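HTH hxlR-type domain-containing protein (PDB 1Z7U) probably binds DNA and regulates transcription, as a dimeric winged helix-turn-helix protein of the HxlR-like family. Local coordinates at residues A[28-33]-A[42-47]; A[17-22]-A[63-68]; A[68-71]-A[77-80]. All coordinates share one frame; numbering follows the deposited sequence. Where two conformers were deposited one is given.

Contact 1: residues A[28-33]-A[42-47]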
HETATM    1  N   MSE A  28       8.680  11.848   4.181  1.00 29.04           N
HETATM    2  CA  MSE A  28       9.312  10.545   4.124  1.00 31.33           C
HETATM    3  C   MSE A  28      10.338  10.435   2.982  1.00 29.89           C
HETATM    4  O   MSE A  28      11.420   9.861   3.181  1.00 29.78           O
HETATM    5  CB  MSE A  28       8.240   9.454   4.022  1.00 30.47           C
HETATM    6  CG  MSE A  28       8.778   8.064   3.763  1.00 32.58           C
HETATM    7 SE   MSE A  28       7.417   6.657   3.961  1.00 39.91          SE
HETATM    8  CE  MSE A  28       7.456   6.503   5.966  1.00 33.62           C
ATOM      9  N   ASP A  29       9.991  10.972   1.805  1.00 29.26           N
ATOM     10  CA  ASP A  29      10.912  11.041   0.661  1.00 28.84           C
ATOM     11  C   ASP A  29      12.188  11.806   1.022  1.00 28.92           C
ATOM     12  O   ASP A  29      13.288  11.374   0.688  1.00 28.95           O
ATOM     13  CB  ASP A  29      10.255  11.712  -0.549  1.00 28.46           C
ATOM     14  CG  ASP A  29       9.437  10.747  -1.409  1.00 28.95           C
ATOM     15  OD1 ASP A  29       9.582   9.520  -1.284  1.00 27.57           O
ATOM     16  OD2 ASP A  29       8.633  11.235  -2.235  1.00 31.00           O
ATOM     17  N   GLU A  30      12.031  12.932   1.718  1.00 28.94           N
ATOM     18  CA  GLU A  30      13.178  13.749   2.147  1.00 29.49           C
ATOM     19  C   GLU A  30      14.042  13.028   3.163  1.00 28.98           C
ATOM     20  O   GLU A  30      15.256  13.069   3.079  1.00 28.86           O
ATOM     21  CB  GLU A  30      12.725  15.091   2.728  1.00 29.41           C
ATOM     22  CG  GLU A  30      12.148  16.057   1.705  1.00 32.19           C
ATOM     23  CD  GLU A  30      13.133  16.393   0.591  1.00 35.04           C
ATOM     24  OE1 GLU A  30      14.342  16.523   0.895  1.00 37.39           O
ATOM     25  OE2 GLU A  30      12.699  16.517  -0.581  1.00 35.24           O
ATOM     26  N   LEU A  31      13.409  12.358   4.117  1.00 29.06           N
ATOM     27  CA  LEU A  31      14.145  11.632   5.148  1.00 29.15           C
ATOM     28  C   LEU A  31      14.805  10.367   4.626  1.00 29.32           C
ATOM     29  O   LEU A  31      15.855   9.953   5.127  1.00 29.17           O
ATOM     30  CB  LEU A  31      13.247  11.329   6.351  1.00 28.82           C
ATOM     31  CG  LEU A  31      12.670  12.554   7.064  1.00 29.09           C
ATOM     32  CD1 LEU A  31      11.822  12.149   8.260  1.00 28.89           C
ATOM     33  CD2 LEU A  31      13.765  13.523   7.494  1.00 27.71           C
ATOM     34  N   PHE A  32      14.191   9.738   3.627  1.00 30.12           N
ATOM     35  CA  PHE A  32      14.812   8.575   2.999  1.00 30.38           C
ATOM     36  C   PHE A  32      16.182   8.906   2.377  1.00 31.27           C
ATOM     37  O   PHE A  32      17.096   8.086   2.441  1.00 31.25           O
ATOM     38  CB  PHE A  32      13.895   7.919   1.964  1.00 29.72           C
ATOM     39  CG  PHE A  32      14.503   6.706   1.315  1.00 28.18           C
ATOM     40  CD1 PHE A  32      14.465   5.479   1.946  1.00 27.87           C
ATOM     41  CD2 PHE A  32      15.126   6.805   0.078  1.00 27.87           C
ATOM     42  CE1 PHE A  32      15.031   4.355   1.351  1.00 29.40           C
ATOM     43  CE2 PHE A  32      15.696   5.706  -0.525  1.00 27.64           C
ATOM     44  CZ  PHE A  32      15.653   4.469   0.114  1.00 28.77           C
ATOM     45  N   GLN A  33      16.349  10.070   1.760  0.50 32.02           N
ATOM     46  CA  GLN A  33      17.674  10.387   1.202  0.50 32.97           C
ATOM     47  C   GLN A  33      18.767  10.531   2.276  0.50 33.26           C
ATOM     48  O   GLN A  33      19.958  10.381   1.987  0.50 32.79           O
ATOM     49  CB  GLN A  33      17.650  11.587   0.237  0.50 33.05           C
ATOM     50  CG  GLN A  33      16.888  12.822   0.688  0.50 33.29           C
ATOM     51  CD  GLN A  33      16.736  13.865  -0.422  0.50 33.67           C
ATOM     52  OE1 GLN A  33      17.104  13.627  -1.576  0.50 34.25           O
ATOM     53  NE2 GLN A  33      16.184  15.025  -0.073  0.50 33.71           N
HETATM   54  N   MSE A  42      12.156  22.740   5.574  1.00 38.24           N
HETATM   55  CA  MSE A  42      11.492  24.003   5.254  1.00 39.91           C
HETATM   56  C   MSE A  42      11.815  24.449   3.834  1.00 40.39           C
HETATM   57  O   MSE A  42      10.927  24.876   3.098  1.00 40.05           O
HETATM   58  CB  MSE A  42      11.896  25.106   6.245  1.00 40.62           C
HETATM   59  CG  MSE A  42      11.194  25.034   7.603  1.00 42.53           C
HETATM   60 SE   MSE A  42       9.240  25.210   7.487  1.00 48.22          SE
HETATM   61  CE  MSE A  42       9.074  27.043   6.762  1.00 46.69           C
ATOM     62  N   ARG A  43      13.088  24.330   3.456  1.00 41.31           N
ATOM     63  CA  ARG A  43      13.545  24.724   2.121  1.00 42.56           C
ATOM     64  C   ARG A  43      13.089  23.766   1.018  1.00 42.62           C
ATOM     65  O   ARG A  43      12.576  24.208  -0.021  1.00 42.98           O
ATOM     66  CB  ARG A  43      15.063  24.934   2.101  1.00 42.31           C
ATOM     67  CG  ARG A  43      15.468  26.313   2.612  1.00 43.91           C
ATOM     68  CD  ARG A  43      16.977  26.495   2.720  1.00 44.10           C
ATOM     69  NE  ARG A  43      17.487  26.098   4.034  1.00 48.77           N
ATOM     70  CZ  ARG A  43      18.347  25.097   4.253  1.00 50.36           C
ATOM     71  NH1 ARG A  43      18.740  24.824   5.494  1.00 51.05           N
ATOM     72  NH2 ARG A  43      18.823  24.366   3.243  1.00 50.77           N
ATOM     73  N   ALA A  44      13.263  22.465   1.255  1.00 42.74           N
ATOM     74  CA  ALA A  44      12.935  21.425   0.281  1.00 42.79           C
ATOM     75  C   ALA A  44      11.438  21.321  -0.022  1.00 43.06           C
ATOM     76  O   ALA A  44      11.049  20.994  -1.136  1.00 43.10           O
ATOM     77  CB  ALA A  44      13.470  20.085   0.744  1.00 42.80           C
ATOM     78  N   LEU A  45      10.602  21.606   0.969  1.00 43.38           N
ATOM     79  CA  LEU A  45       9.167  21.443   0.807  1.00 43.60           C
ATOM     80  C   LEU A  45       8.505  22.795   0.632  1.00 43.98           C
ATOM     81  O   LEU A  45       8.228  23.500   1.599  1.00 44.18           O
ATOM     82  CB  LEU A  45       8.574  20.656   1.981  1.00 43.70           C
ATOM     83  CG  LEU A  45       9.190  19.267   2.202  1.00 43.12           C
ATOM     84  CD1 LEU A  45       8.629  18.631   3.437  1.00 42.52           C
ATOM     85  CD2 LEU A  45       8.954  18.375   0.996  1.00 43.67           C
ATOM     86  N   ASP A  46       8.259  23.144  -0.624  1.00 44.46           N
ATOM     87  CA  ASP A  46       7.790  24.473  -0.992  1.00 44.90           C
ATOM     88  C   ASP A  46       6.354  24.755  -0.550  1.00 44.11           C
ATOM     89  O   ASP A  46       5.407  24.087  -0.986  1.00 44.22           O
ATOM     90  CB  ASP A  46       7.930  24.687  -2.502  1.00 45.59           C
ATOM     91  CG  ASP A  46       8.558  26.030  -2.841  1.00 48.52           C
ATOM     92  OD1 ASP A  46       7.822  26.954  -3.276  1.00 51.16           O
ATOM     93  OD2 ASP A  46       9.793  26.165  -2.655  1.00 51.24           O
ATOM     94  N   GLY A  47       6.201  25.755   0.312  1.00 43.05           N
ATOM     95  CA  GLY A  47       4.878  26.207   0.719  1.00 41.88           C
ATOM     96  C   GLY A  47       4.375  25.613   2.017  1.00 40.94           C
ATOM     97  O   GLY A  47       3.251  25.905   2.435  1.00 41.28           O
TER

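Contact 2: residues A[17-22]-A[63-68]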
ATOM      1  N   SER A  17      -3.132   5.233   7.306  1.00 23.07           N
ATOM      2  CA  SER A  17      -3.490   6.354   8.177  1.00 23.21           C
ATOM      3  C   SER A  17      -2.273   7.013   8.829  1.00 23.00           C
ATOM      4  O   SER A  17      -2.331   8.177   9.219  1.00 23.62           O
ATOM      5  CB  SER A  17      -4.504   5.908   9.245  1.00 22.71           C
ATOM      6  OG  SER A  17      -3.862   5.268  10.344  1.00 25.22           O
ATOM      7  N   THR A  18      -1.172   6.277   8.957  1.00 23.03           N
ATOM      8  CA  THR A  18       0.078   6.867   9.476  1.00 22.61           C
ATOM      9  C   THR A  18       0.854   7.703   8.428  1.00 22.88           C
ATOM     10  O   THR A  18       1.794   8.435   8.783  1.00 23.03           O
ATOM     11  CB  THR A  18       1.028   5.798  10.073  1.00 22.23           C
ATOM     12  OG1 THR A  18       1.596   4.994   9.023  1.00 22.02           O
ATOM     13  CG2 THR A  18       0.294   4.922  11.054  1.00 21.90           C
ATOM     14  N   ILE A  19       0.462   7.610   7.153  1.00 22.31           N
ATOM     15  CA  ILE A  19       1.255   8.191   6.079  1.00 22.03           C
ATOM     16  C   ILE A  19       0.458   8.963   5.007  1.00 22.36           C
ATOM     17  O   ILE A  19       1.037   9.505   4.059  1.00 22.14           O
ATOM     18  CB  ILE A  19       2.159   7.086   5.425  1.00 22.79           C
ATOM     19  CG1 ILE A  19       3.402   7.701   4.751  1.00 23.17           C
ATOM     20  CG2 ILE A  19       1.333   6.159   4.478  1.00 21.44           C
ATOM     21  CD1 ILE A  19       4.243   8.566   5.690  1.00 22.40           C
ATOM     22  N   ASN A  20      -0.862   9.027   5.151  1.00 22.76           N
ATOM     23  CA  ASN A  20      -1.700   9.593   4.095  1.00 23.18           C
ATOM     24  C   ASN A  20      -2.000  11.083   4.286  1.00 23.16           C
ATOM     25  O   ASN A  20      -2.447  11.765   3.352  1.00 22.77           O
ATOM     26  CB  ASN A  20      -2.972   8.748   3.883  1.00 23.37           C
ATOM     27  CG  ASN A  20      -3.881   8.722   5.106  1.00 24.72           C
ATOM     28  OD1 ASN A  20      -3.666   9.448   6.084  1.00 23.29           O
ATOM     29  ND2 ASN A  20      -4.920   7.881   5.049  1.00 26.63           N
ATOM     30  N   GLY A  21      -1.719  11.576   5.491  1.00 23.41           N
ATOM     31  CA  GLY A  21      -1.860  12.992   5.828  1.00 24.28           C
ATOM     32  C   GLY A  21      -1.001  13.898   4.956  1.00 25.04           C
ATOM     33  O   GLY A  21       0.035  13.477   4.426  1.00 24.44           O
ATOM     34  N   LYS A  22      -1.441  15.146   4.796  1.00 25.89           N
ATOM     35  CA  LYS A  22      -0.773  16.093   3.908  1.00 26.52           C
ATOM     36  C   LYS A  22       0.704  16.214   4.258  1.00 26.04           C
ATOM     37  O   LYS A  22       1.060  16.273   5.439  1.00 25.93           O
ATOM     38  CB  LYS A  22      -1.446  17.459   3.980  1.00 26.98           C
ATOM     39  CG  LYS A  22      -1.197  18.325   2.736  1.00 31.03           C
ATOM     40  CD  LYS A  22      -1.524  19.793   3.016  1.00 35.76           C
ATOM     41  CE  LYS A  22      -2.226  20.452   1.843  1.00 36.60           C
ATOM     42  NZ  LYS A  22      -3.712  20.239   1.985  1.00 40.04           N
ATOM     43  N   ASP A  63       3.846   7.879  15.719  1.00 27.17           N
ATOM     44  CA  ASP A  63       3.467   6.655  15.033  1.00 26.96           C
ATOM     45  C   ASP A  63       4.635   5.696  14.857  1.00 26.85           C
ATOM     46  O   ASP A  63       4.425   4.543  14.476  1.00 27.34           O
ATOM     47  CB  ASP A  63       2.826   6.979  13.672  1.00 26.84           C
ATOM     48  CG  ASP A  63       1.449   7.598  13.814  1.00 27.27           C
ATOM     49  OD1 ASP A  63       0.879   7.520  14.922  1.00 28.67           O
ATOM     50  OD2 ASP A  63       0.927   8.166  12.829  1.00 27.96           O
ATOM     51  N   GLY A  64       5.854   6.173  15.124  1.00 26.19           N
ATOM     52  CA  GLY A  64       7.050   5.331  15.091  1.00 25.79           C
ATOM     53  C   GLY A  64       7.776   5.325  13.758  1.00 25.73           C
ATOM     54  O   GLY A  64       8.540   4.413  13.472  1.00 25.28           O
ATOM     55  N   LEU A  65       7.545   6.345  12.938  1.00 25.82           N
ATOM     56  CA  LEU A  65       8.113   6.373  11.585  1.00 26.48           C
ATOM     57  C   LEU A  65       9.360   7.239  11.507  1.00 27.05           C
ATOM     58  O   LEU A  65      10.221   7.019  10.666  1.00 26.87           O
ATOM     59  CB  LEU A  65       7.088   6.905  10.586  1.00 25.78           C
ATOM     60  CG  LEU A  65       5.809   6.135  10.310  1.00 26.39           C
ATOM     61  CD1 LEU A  65       4.869   7.031   9.526  1.00 26.58           C
ATOM     62  CD2 LEU A  65       6.150   4.891   9.536  1.00 25.05           C
ATOM     63  N   VAL A  66       9.422   8.239  12.388  1.00 27.97           N
ATOM     64  CA  VAL A  66      10.475   9.241  12.381  1.00 28.33           C
ATOM     65  C   VAL A  66      11.162   9.276  13.748  1.00 29.06           C
ATOM     66  O   VAL A  66      10.502   9.227  14.785  1.00 28.69           O
ATOM     67  CB  VAL A  66       9.898  10.628  11.992  1.00 28.51           C
ATOM     68  CG1 VAL A  66      10.845  11.766  12.370  1.00 28.29           C
ATOM     69  CG2 VAL A  66       9.581  10.663  10.504  1.00 27.98           C
ATOM     70  N   HIS A  67      12.492   9.320  13.730  1.00 30.06           N
ATOM     71  CA  HIS A  67      13.296   9.494  14.931  1.00 31.06           C
ATOM     72  C   HIS A  67      13.768  10.943  14.994  1.00 31.23           C
ATOM     73  O   HIS A  67      14.197  11.512  13.985  1.00 30.37           O
ATOM     74  CB  HIS A  67      14.484   8.529  14.922  1.00 31.74           C
ATOM     75  CG  HIS A  67      15.269   8.517  16.198  1.00 34.54           C
ATOM     76  ND1 HIS A  67      16.445   9.223  16.358  1.00 37.07           N
ATOM     77  CD2 HIS A  67      15.044   7.890  17.378  1.00 36.27           C
ATOM     78  CE1 HIS A  67      16.913   9.025  17.579  1.00 37.02           C
ATOM     79  NE2 HIS A  67      16.080   8.223  18.219  1.00 36.97           N
ATOM     80  N   ARG A  68      13.636  11.540  16.174  1.00 32.17           N
ATOM     81  CA  ARG A  68      14.141  12.886  16.440  1.00 33.12           C
ATOM     82  C   ARG A  68      15.285  12.811  17.442  1.00 34.21           C
ATOM     83  O   ARG A  68      15.093  12.354  18.574  1.00 34.23           O
ATOM     84  CB  ARG A  68      13.044  13.781  16.983  1.00 32.57           C
ATOM     85  CG  ARG A  68      13.357  15.241  16.825  1.00 32.66           C
ATOM     86  CD  ARG A  68      12.371  16.121  17.566  1.00 34.14           C
ATOM     87  NE  ARG A  68      12.956  16.520  18.834  1.00 36.10           N
ATOM     88  CZ  ARG A  68      13.153  17.769  19.231  1.00 35.41           C
ATOM     89  NH1 ARG A  68      13.720  17.971  20.405  1.00 37.08           N
ATOM     90  NH2 ARG A  68      12.772  18.801  18.488  1.00 35.01           N
TER
HETATM   91  O   HOH W   1       2.152   9.757  11.073  1.00 19.02           O

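Contact 3: residues A[68-71]-A[77-80]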
ATOM      1  N   ARG A  68      13.636  11.540  16.174  1.00 32.17           N
ATOM      2  CA  ARG A  68      14.141  12.886  16.440  1.00 33.12           C
ATOM      3  C   ARG A  68      15.285  12.811  17.442  1.00 34.21           C
ATOM      4  O   ARG A  68      15.093  12.354  18.574  1.00 34.23           O
ATOM      5  CB  ARG A  68      13.044  13.781  16.983  1.00 32.57           C
ATOM      6  CG  ARG A  68      13.357  15.241  16.825  1.00 32.66           C
ATOM      7  CD  ARG A  68      12.371  16.121  17.566  1.00 34.14           C
ATOM      8  NE  ARG A  68      12.956  16.520  18.834  1.00 36.10           N
ATOM      9  CZ  ARG A  68      13.153  17.769  19.231  1.00 35.41           C
ATOM     10  NH1 ARG A  68      13.720  17.971  20.405  1.00 37.08           N
ATOM     11  NH2 ARG A  68      12.772  18.801  18.488  1.00 35.01           N
ATOM     12  N   GLU A  69      16.476  13.228  17.016  1.00 35.33           N
ATOM     13  CA  GLU A  69      17.646  13.238  17.908  1.00 36.67           C
ATOM     14  C   GLU A  69      18.125  14.657  18.144  1.00 36.50           C
ATOM     15  O   GLU A  69      18.336  15.422  17.197  1.00 36.68           O
ATOM     16  CB  GLU A  69      18.791  12.384  17.357  1.00 36.33           C
ATOM     17  CG  GLU A  69      19.887  12.105  18.396  1.00 38.59           C
ATOM     18  CD  GLU A  69      21.033  11.254  17.863  1.00 39.15           C
ATOM     19  OE1 GLU A  69      22.007  11.025  18.622  1.00 40.70           O
ATOM     20  OE2 GLU A  69      20.963  10.814  16.686  1.00 43.48           O
ATOM     21  N   SER A  70      18.266  15.016  19.415  1.00 36.99           N
ATOM     22  CA  SER A  70      18.815  16.319  19.777  1.00 36.98           C
ATOM     23  C   SER A  70      20.289  16.154  20.117  1.00 36.92           C
ATOM     24  O   SER A  70      20.666  15.244  20.852  1.00 36.72           O
ATOM     25  CB  SER A  70      18.060  16.940  20.956  1.00 37.16           C
ATOM     26  OG  SER A  70      18.499  18.281  21.175  1.00 37.45           O
ATOM     27  N   PHE A  71      21.124  17.017  19.553  1.00 36.90           N
ATOM     28  CA  PHE A  71      22.544  16.999  19.873  1.00 37.05           C
ATOM     29  C   PHE A  71      22.864  18.141  20.849  1.00 36.87           C
ATOM     30  O   PHE A  71      22.548  19.304  20.570  1.00 36.25           O
ATOM     31  CB  PHE A  71      23.379  17.110  18.594  1.00 37.11           C
ATOM     32  CG  PHE A  71      23.262  15.919  17.683  1.00 37.80           C
ATOM     33  CD1 PHE A  71      22.156  15.766  16.845  1.00 37.84           C
ATOM     34  CD2 PHE A  71      24.265  14.947  17.654  1.00 38.31           C
ATOM     35  CE1 PHE A  71      22.048  14.654  16.002  1.00 38.75           C
ATOM     36  CE2 PHE A  71      24.173  13.830  16.803  1.00 37.72           C
ATOM     37  CZ  PHE A  71      23.064  13.686  15.975  1.00 37.73           C
ATOM     38  N   ARG A  77      21.488  21.017  18.016  1.00 33.41           N
ATOM     39  CA  ARG A  77      21.150  20.675  16.657  1.00 33.78           C
ATOM     40  C   ARG A  77      20.223  19.464  16.729  1.00 33.19           C
ATOM     41  O   ARG A  77      20.467  18.538  17.503  1.00 33.30           O
ATOM     42  CB  ARG A  77      22.434  20.392  15.878  1.00 34.02           C
ATOM     43  CG  ARG A  77      22.254  19.861  14.467  1.00 34.90           C
ATOM     44  CD  ARG A  77      23.609  19.655  13.805  1.00 34.54           C
ATOM     45  NE  ARG A  77      24.478  18.763  14.577  1.00 35.89           N
ATOM     46  CZ  ARG A  77      24.706  17.489  14.276  1.00 36.19           C
ATOM     47  NH1 ARG A  77      24.118  16.931  13.217  1.00 37.00           N
ATOM     48  NH2 ARG A  77      25.520  16.767  15.035  1.00 35.16           N
ATOM     49  N   VAL A  78      19.135  19.509  15.962  1.00 32.59           N
ATOM     50  CA  VAL A  78      18.115  18.456  15.989  1.00 32.00           C
ATOM     51  C   VAL A  78      18.051  17.775  14.623  1.00 31.63           C
ATOM     52  O   VAL A  78      17.814  18.443  13.616  1.00 31.71           O
ATOM     53  CB  VAL A  78      16.714  19.017  16.395  1.00 32.42           C
ATOM     54  CG1 VAL A  78      15.654  17.900  16.407  1.00 32.10           C
ATOM     55  CG2 VAL A  78      16.781  19.705  17.762  1.00 31.15           C
ATOM     56  N   GLU A  79      18.289  16.460  14.617  0.60 31.56           N
ATOM     57  CA  GLU A  79      18.266  15.617  13.413  0.60 31.63           C
ATOM     58  C   GLU A  79      16.978  14.790  13.320  0.60 31.03           C
ATOM     59  O   GLU A  79      16.557  14.161  14.301  0.60 30.82           O
ATOM     60  CB  GLU A  79      19.454  14.636  13.405  0.60 31.54           C
ATOM     61  CG  GLU A  79      20.764  15.136  12.760  0.60 32.23           C
ATOM     62  CD  GLU A  79      21.805  14.008  12.545  0.60 32.88           C
ATOM     63  OE1 GLU A  79      21.422  12.807  12.517  0.60 32.69           O
ATOM     64  OE2 GLU A  79      23.012  14.327  12.388  0.60 34.60           O
ATOM     65  N   TYR A  80      16.374  14.777  12.132  1.00 30.40           N
ATOM     66  CA  TYR A  80      15.271  13.853  11.836  1.00 29.49           C
ATOM     67  C   TYR A  80      15.701  12.746  10.865  1.00 28.91           C
ATOM     68  O   TYR A  80      16.366  12.996   9.866  1.00 28.84           O
ATOM     69  CB  TYR A  80      14.083  14.609  11.275  1.00 29.27           C
ATOM     70  CG  TYR A  80      13.512  15.642  12.224  1.00 29.44           C
ATOM     71  CD1 TYR A  80      12.581  15.276  13.184  1.00 29.08           C
ATOM     72  CD2 TYR A  80      13.900  16.985  12.159  1.00 29.58           C
ATOM     73  CE1 TYR A  80      12.042  16.202  14.047  1.00 29.37           C
ATOM     74  CE2 TYR A  80      13.370  17.928  13.036  1.00 28.97           C
ATOM     75  CZ  TYR A  80      12.439  17.522  13.982  1.00 30.45           C
ATOM     76  OH  TYR A  80      11.867  18.421  14.861  1.00 30.07           O
TER

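Contact 1: residues A[28-33]-A[42-47]
This contact belongs to the winged helix-turn-helix domain and joins helix 24-33 to the C-terminal end of helix 38-44, the next helix along the chain. Three side chains carry it: Glu-30 on one side, Ala-44 and Leu-45 on the other. The backbones stay well apart, with Glu-30 CA and Ala-44 CA 7.9 Å from each other. Glu-30 spans the gap. Its CG lies anti to its own carbonyl carbon, and the chain then bends at chi2 (-59°). The bend brings the carboxylate beside the methyl of Ala-44, with Glu-30 OE1 3.7 Å from Ala-44 CB. This is van der Waals packing of a polar group on a methyl, and no hydrogen bond crosses between the segments.

Helix 38-44 ends at Ala-44, and Leu-45 begins the loop. Its side chain is buried and packs on Trp-23, just before helix 24-33, and on Ser-26 and Leu-27 in the first turn. Lys-36 NZ, in the turn between the two helices, donates to the backbone O of Glu-30. The side chains of Glu-30 and Leu-45 run antiparallel past one another. The aliphatic stem of Glu-30 meets one methyl of Leu-45, CG to CD2, at 4.0 Å.

Contact 2: residues A[17-22]-A[63-68]
In this winged helix-turn-helix domain, Thr-18 and Ile-19 of the loop between helices 8-17 and 24-33 meet Asp-63 and Leu-65, where helix 50-63 gives way to the first wing strand. The helix closes with a Schellman motif. Gly-64 has positive phi (93°), and the chain turns there before entering strand 66-71.

Thr-18 lies against both residues. Its side chain crosses that of Asp-63 at a slant, and Asp-63 OD2 comes 3.6 Å from Thr-18 CB, with the methyl CG2 close by. The hydroxyl does not serve Asp-63. A chi1 of 71° turns OG1 back toward the preceding helix, where it is hydrogen-bonded to the backbone O of Ala-15. The polar link is made by water instead. One water donates to Thr-18 O and to Asp-63 OD2, each at 2.7 Å, and so bridges a loop carbonyl to the carboxylate.

Leu-65 points toward the loop and works through one branch. Its CD1 lies 3.5 Å from Thr-18 O and also touches OG1. Leu-89 of helix 84-110 packs on Thr-18, Ile-19 and Leu-65. Trp-99 of the second subunit packs on Thr-18 and Leu-65, and Phe-103 of that subunit on Asp-63, so the contact forms part of the dimer interface. The side chain of Ile-19 meets that of Leu-65 at about a right angle, and their methyls touch, Ile-19 CD1 to Leu-65 CD1, at 4.2 Å.

Contact 3: residues A[68-71]-A[77-80]
Phe-71 and Arg-77 face each other across the beta hairpin that forms the wing of this winged helix-turn-helix domain. The guanidinium of Arg-77 lies flat on the ring in a cation-pi stack, with CZ 4.0 Å from the ring centroid and the planes 24° apart. The Arg-77 chain bends at chi3 (56°) to bring the group over the ring. In the Glu-79 conformer described, Arg-77 NH1 donates to Glu-79 OE2 at 2.9 Å in a salt bridge along the same strand. The bond is bent, on the anti side of the carboxylate. Arg-77 NH2 forms a salt bridge with Glu-73 in the hairpin loop. In the same conformer Glu-79 CG lies 3.5 Å from Phe-71 CE1, and OE1 is hydrogen-bonded to Thr-35 OG1.

Glu-69, Phe-71, Arg-77 and Glu-79 share one face of the hairpin, and Arg-68, Ser-70, Val-78 and Tyr-80 the other. Arg-68 CG and CD lie beside Tyr-80 CE1, with guanidinium and ring planes 68° apart, and Val-78 CG1 sits over one face of the guanidinium.

Antiparallel backbone pairing holds them. Glu-69 N donates to Glu-79 O at 2.9 Å and Glu-79 N to Glu-69 O at 2.8 Å. In the next such pair Arg-77 N reaches Phe-71 O over a longer 3.3 Å.

Inward, Arg-68 touches Glu-61 and Tyr-80 touches Leu-57, both on helix 50-63. The Tyr-80 backbone is hydrogen-bonded to Lys-36, after helix 24-33.

Contact 1 is nested inside the chain loop that contact 2 closes, and their centres are about 14 Å apart. Helix 24-33 connects them: Leu-31 CD1 packs on Val-66 CG2 at 3.5 Å, and Met-28 CE on Ile-19 CD1 at 3.8 Å. The ranges of contacts 2 and 3 both include Arg-68 on strand 66-71, with centres about 17 Å apart. Contact 2 is buried at the dimer interface, whereas contact 3 lies on the surface, its centre about 17 Å from the centre of the chain. Contacts 1 and 3 meet where Leu-31 CD2 approaches Tyr-80 O at 3.6 Å. A formic acid molecule lies about 3 Å from the Asp-63 side chain in contact 2, probably from crystallisation.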